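Local coordinates for MucR Phosphodiesterase (Pseudomonas aeruginosa, PDB 5M1T), which is an EAL-domain protein of the phosphodiesterase family, here holding two magnesium ions and a bound C2E ligand, at residues L37-Y50 and L92-A104. Numbering follows the deposited sequence.
Sequences LRQALERRQLVLHY and LIVQIGEWVLDEA
Leu41 lays its CD2 methyl over one face of the Trp99 indole, a CH-pi contact 4.1 Å from the centroid of the five-membered ring. Trp99 CB and CG also touch this methyl, while Glu103 CB, one helical turn on, lies over the opposite face. The indole's CG stands anti to the backbone N (chi1 178°), and its six-membered ring reaches strand 46-50, where CH2 comes within 3.1 Å of Leu46 O. A large flat ring suits this place, since it takes a methyl on its face and spans the distance to the strand backbone.

Aliphatic packing continues before and after Trp99. Leu92 CD1 lies against Leu37 CD2 at 3.7 Å, the two side chains antiparallel alongside each other. Ile96 uses all its branches: CD1 touches Leu37 CD1, and CG1 and CG2 both touch Leu46 CD1. Farther along, Leu48 divides its fork: CD2 meets Val100 CG2 at 4.1 Å, and CD1 reaches Glu103 CG and Ala104 CB, whose shortness lets it approach Val100 O.

Polar links pass through water. One water accepts from Tyr50 OH and donates to Glu103 OE2, both at 2.7 Å; another accepts from Leu48 N and donates weakly to the same oxygen, which also forms a salt bridge with Arg106.

In this TIM-barrel-like EAL fold, first strand 46-55 runs antiparallel to 61-72, and Val100 and Ala104 also rest on strand 120-124. Apolar, shape-dependent packing thus joins helix end 37-38, turn 41-44 and strand 46-50 to segment 92-104, strand and helix axes pointing 49° apart. Val100 touches C2E, consistent with a second-shell place for Leu48.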
# COMPACT_ATOMS: atom_id res chain seq x y z
N LEU A 37 -24.01 -2.80 -0.58
CA LEU A 37 -22.68 -3.35 -0.33
C LEU A 37 -22.14 -3.01 1.06
O LEU A 37 -21.50 -3.86 1.71
CB LEU A 37 -21.67 -2.92 -1.40
CG LEU A 37 -20.23 -3.46 -1.25
CD1 LEU A 37 -20.20 -4.98 -1.33
CD2 LEU A 37 -19.34 -2.86 -2.31
N ARG A 38 -22.40 -1.79 1.52
CA ARG A 38 -22.05 -1.37 2.87
C ARG A 38 -22.57 -2.32 3.90
O ARG A 38 -21.91 -2.55 4.91
CB ARG A 38 -22.68 -0.03 3.22
CG ARG A 38 -22.01 1.21 2.69
CD ARG A 38 -22.54 2.39 3.48
NE ARG A 38 -22.83 3.56 2.66
CZ ARG A 38 -21.92 4.47 2.29
NH1 ARG A 38 -20.64 4.35 2.64
NH2 ARG A 38 -22.31 5.50 1.55
N GLN A 39 -23.79 -2.82 3.73
CA GLN A 39 -24.35 -3.66 4.76
C GLN A 39 -24.20 -5.15 4.50
O GLN A 39 -24.75 -5.95 5.25
CB GLN A 39 -25.81 -3.30 5.01
CG GLN A 39 -26.78 -3.76 3.94
CD GLN A 39 -28.20 -3.35 4.28
OE1 GLN A 39 -28.42 -2.53 5.16
NE2 GLN A 39 -29.17 -3.90 3.56
N ALA A 40 -23.46 -5.52 3.44
CA ALA A 40 -23.40 -6.92 3.00
C ALA A 40 -22.79 -7.87 4.04
O ALA A 40 -23.30 -8.98 4.23
CB ALA A 40 -22.68 -7.06 1.65
N LEU A 41 -21.73 -7.44 4.72
CA LEU A 41 -21.18 -8.23 5.84
C LEU A 41 -22.16 -8.33 7.03
O LEU A 41 -22.34 -9.39 7.59
CB LEU A 41 -19.87 -7.63 6.34
CG LEU A 41 -18.66 -7.77 5.44
CD1 LEU A 41 -17.55 -6.87 5.95
CD2 LEU A 41 -18.24 -9.23 5.40
N GLU A 42 -22.78 -7.21 7.41
CA GLU A 42 -23.81 -7.23 8.48
C GLU A 42 -24.93 -8.20 8.15
O GLU A 42 -25.46 -8.84 9.03
CB GLU A 42 -24.39 -5.82 8.73
CG GLU A 42 -25.61 -5.79 9.65
CD GLU A 42 -25.35 -6.25 11.10
OE1 GLU A 42 -26.20 -6.99 11.65
OE2 GLU A 42 -24.30 -5.89 11.67
N ARG A 43 -25.27 -8.32 6.87
CA ARG A 43 -26.37 -9.17 6.46
C ARG A 43 -25.93 -10.60 6.11
O ARG A 43 -26.76 -11.38 5.70
CB ARG A 43 -27.09 -8.55 5.25
CG ARG A 43 -27.55 -7.10 5.41
CD ARG A 43 -28.94 -6.96 6.00
NE ARG A 43 -29.00 -5.80 6.91
CZ ARG A 43 -28.95 -5.85 8.26
NH1 ARG A 43 -28.86 -7.01 8.92
NH2 ARG A 43 -28.98 -4.74 8.97
N ARG A 44 -24.65 -10.93 6.28
CA ARG A 44 -24.05 -12.25 5.92
C ARG A 44 -24.33 -12.65 4.48
O ARG A 44 -24.56 -13.80 4.16
CB ARG A 44 -24.48 -13.39 6.84
CG ARG A 44 -24.50 -13.09 8.33
CD ARG A 44 -23.16 -12.69 8.91
NE ARG A 44 -23.13 -13.10 10.31
CZ ARG A 44 -22.04 -13.14 11.09
NH1 ARG A 44 -20.85 -12.77 10.62
NH2 ARG A 44 -22.17 -13.55 12.35
N GLN A 45 -24.33 -11.67 3.60
CA GLN A 45 -24.62 -11.93 2.23
C GLN A 45 -23.36 -12.31 1.45
O GLN A 45 -23.47 -12.81 0.32
CB GLN A 45 -25.32 -10.71 1.64
CG GLN A 45 -26.71 -10.49 2.24
CD GLN A 45 -27.32 -9.20 1.75
OE1 GLN A 45 -26.63 -8.39 1.14
NE2 GLN A 45 -28.59 -9.00 2.00
N LEU A 46 -22.18 -12.07 2.04
CA LEU A 46 -20.91 -12.39 1.39
C LEU A 46 -20.42 -13.79 1.73
O LEU A 46 -20.35 -14.17 2.90
CB LEU A 46 -19.82 -11.35 1.68
CG LEU A 46 -20.05 -9.93 1.17
CD1 LEU A 46 -18.80 -9.06 1.33
CD2 LEU A 46 -20.51 -9.93 -0.28
N VAL A 47 -20.07 -14.56 0.69
CA VAL A 47 -19.62 -15.94 0.85
C VAL A 47 -18.39 -16.22 -0.00
O VAL A 47 -18.20 -15.58 -1.04
CB VAL A 47 -20.74 -16.93 0.45
CG1 VAL A 47 -21.95 -16.73 1.33
CG2 VAL A 47 -21.14 -16.76 -1.01
N LEU A 48 -17.57 -17.18 0.40
CA LEU A 48 -16.46 -17.62 -0.45
C LEU A 48 -16.80 -18.86 -1.23
O LEU A 48 -17.32 -19.84 -0.68
CB LEU A 48 -15.21 -17.90 0.36
CG LEU A 48 -14.46 -16.70 0.89
CD1 LEU A 48 -13.17 -17.18 1.55
CD2 LEU A 48 -14.15 -15.74 -0.23
N HIS A 49 -16.49 -18.81 -2.52
CA HIS A 49 -16.42 -20.02 -3.32
C HIS A 49 -14.95 -20.33 -3.56
O HIS A 49 -14.09 -19.46 -3.46
CB HIS A 49 -17.20 -19.84 -4.61
CG HIS A 49 -18.68 -19.85 -4.41
ND1 HIS A 49 -19.58 -20.06 -5.43
CD2 HIS A 49 -19.43 -19.69 -3.29
CE1 HIS A 49 -20.81 -19.99 -4.96
NE2 HIS A 49 -20.74 -19.78 -3.66
N TYR A 50 -14.67 -21.59 -3.84
CA TYR A 50 -13.33 -22.07 -3.94
C TYR A 50 -13.22 -22.80 -5.25
O TYR A 50 -14.08 -23.63 -5.58
CB TYR A 50 -13.02 -23.01 -2.77
CG TYR A 50 -13.19 -22.33 -1.42
CD1 TYR A 50 -12.18 -21.57 -0.88
CD2 TYR A 50 -14.36 -22.44 -0.72
CE1 TYR A 50 -12.34 -20.91 0.33
CE2 TYR A 50 -14.53 -21.78 0.50
CZ TYR A 50 -13.53 -21.02 1.02
OH TYR A 50 -13.70 -20.40 2.23
N LEU A 92 -14.34 0.08 1.12
CA LEU A 92 -15.01 -1.10 1.69
C LEU A 92 -14.21 -2.39 1.46
O LEU A 92 -14.38 -3.35 2.23
CB LEU A 92 -16.39 -1.29 1.07
CG LEU A 92 -17.47 -0.37 1.52
CD1 LEU A 92 -18.65 -0.62 0.59
CD2 LEU A 92 -17.85 -0.60 2.98
N ILE A 93 -13.38 -2.42 0.42
CA ILE A 93 -12.52 -3.58 0.15
C ILE A 93 -11.61 -3.95 1.33
O ILE A 93 -11.22 -5.10 1.47
CB ILE A 93 -11.62 -3.35 -1.10
CG1 ILE A 93 -10.90 -4.65 -1.52
CG2 ILE A 93 -10.56 -2.30 -0.81
CD1 ILE A 93 -11.84 -5.77 -1.93
N VAL A 94 -11.28 -3.00 2.20
CA VAL A 94 -10.41 -3.31 3.32
C VAL A 94 -11.07 -4.35 4.29
O VAL A 94 -10.48 -5.36 4.62
CB VAL A 94 -10.03 -2.05 4.10
CG1 VAL A 94 -9.38 -2.44 5.43
CG2 VAL A 94 -9.11 -1.16 3.26
N GLN A 95 -12.30 -4.08 4.72
CA GLN A 95 -12.91 -4.94 5.71
C GLN A 95 -13.50 -6.16 5.03
O GLN A 95 -13.55 -7.23 5.62
CB GLN A 95 -13.93 -4.17 6.57
CG GLN A 95 -13.26 -3.34 7.68
CD GLN A 95 -12.54 -4.18 8.72
OE1 GLN A 95 -12.83 -5.36 8.91
NE2 GLN A 95 -11.60 -3.58 9.41
N ILE A 96 -13.89 -6.02 3.77
CA ILE A 96 -14.30 -7.18 2.98
C ILE A 96 -13.12 -8.14 2.87
O ILE A 96 -13.27 -9.34 3.01
CB ILE A 96 -14.82 -6.76 1.60
CG1 ILE A 96 -16.17 -6.04 1.77
CG2 ILE A 96 -14.97 -7.97 0.70
CD1 ILE A 96 -16.74 -5.46 0.49
N GLY A 97 -11.93 -7.60 2.69
CA GLY A 97 -10.72 -8.39 2.61
C GLY A 97 -10.31 -9.02 3.93
O GLY A 97 -9.86 -10.16 3.95
N GLU A 98 -10.46 -8.30 5.03
CA GLU A 98 -10.29 -8.91 6.35
C GLU A 98 -11.17 -10.12 6.51
O GLU A 98 -10.74 -11.13 7.01
CB GLU A 98 -10.64 -7.92 7.47
CG GLU A 98 -9.67 -6.77 7.61
CD GLU A 98 -8.28 -7.21 8.00
OE1 GLU A 98 -7.36 -6.54 7.55
OE2 GLU A 98 -8.09 -8.22 8.73
N TRP A 99 -12.43 -10.01 6.09
CA TRP A 99 -13.37 -11.10 6.23
C TRP A 99 -12.98 -12.27 5.31
O TRP A 99 -12.98 -13.43 5.71
CB TRP A 99 -14.81 -10.65 5.96
CG TRP A 99 -15.71 -11.81 6.08
CD1 TRP A 99 -16.22 -12.31 7.22
CD2 TRP A 99 -16.13 -12.68 5.03
NE1 TRP A 99 -16.96 -13.42 6.95
CE2 TRP A 99 -16.94 -13.66 5.61
CE3 TRP A 99 -15.93 -12.69 3.65
CZ2 TRP A 99 -17.54 -14.68 4.86
CZ3 TRP A 99 -16.51 -13.69 2.90
CH2 TRP A 99 -17.31 -14.68 3.51
N VAL A 100 -12.61 -11.95 4.09
CA VAL A 100 -12.15 -12.98 3.14
C VAL A 100 -10.94 -13.75 3.67
O VAL A 100 -10.94 -14.98 3.69
CB VAL A 100 -11.82 -12.34 1.78
CG1 VAL A 100 -10.94 -13.25 0.95
CG2 VAL A 100 -13.10 -12.00 1.05
N LEU A 101 -9.92 -13.03 4.12
CA LEU A 101 -8.71 -13.65 4.65
C LEU A 101 -9.00 -14.53 5.87
O LEU A 101 -8.51 -15.65 5.96
CB LEU A 101 -7.71 -12.56 5.03
CG LEU A 101 -6.32 -12.97 5.51
CD1 LEU A 101 -5.59 -13.89 4.54
CD2 LEU A 101 -5.53 -11.70 5.74
N ASP A 102 -9.80 -14.01 6.81
CA ASP A 102 -10.23 -14.77 7.99
C ASP A 102 -10.92 -16.10 7.64
O ASP A 102 -10.51 -17.13 8.10
CB ASP A 102 -11.21 -13.95 8.81
CG ASP A 102 -11.65 -14.66 10.06
OD1 ASP A 102 -10.78 -14.93 10.91
OD2 ASP A 102 -12.86 -14.97 10.19
N GLU A 103 -11.95 -16.03 6.82
CA GLU A 103 -12.72 -17.19 6.40
C GLU A 103 -11.90 -18.19 5.58
O GLU A 103 -12.11 -19.39 5.66
CB GLU A 103 -13.94 -16.73 5.56
CG GLU A 103 -14.76 -17.85 4.96
CD GLU A 103 -15.63 -18.61 5.96
OE1 GLU A 103 -15.65 -18.29 7.17
OE2 GLU A 103 -16.29 -19.57 5.53
N ALA A 104 -10.98 -17.68 4.77
CA ALA A 104 -10.11 -18.55 3.98
C ALA A 104 -9.17 -19.30 4.93
O ALA A 104 -8.87 -20.48 4.75
CB ALA A 104 -9.32 -17.73 2.99
O HOH W 1 -18.05 -18.15 3.04
O HOH W 2 -15.87 -21.38 3.56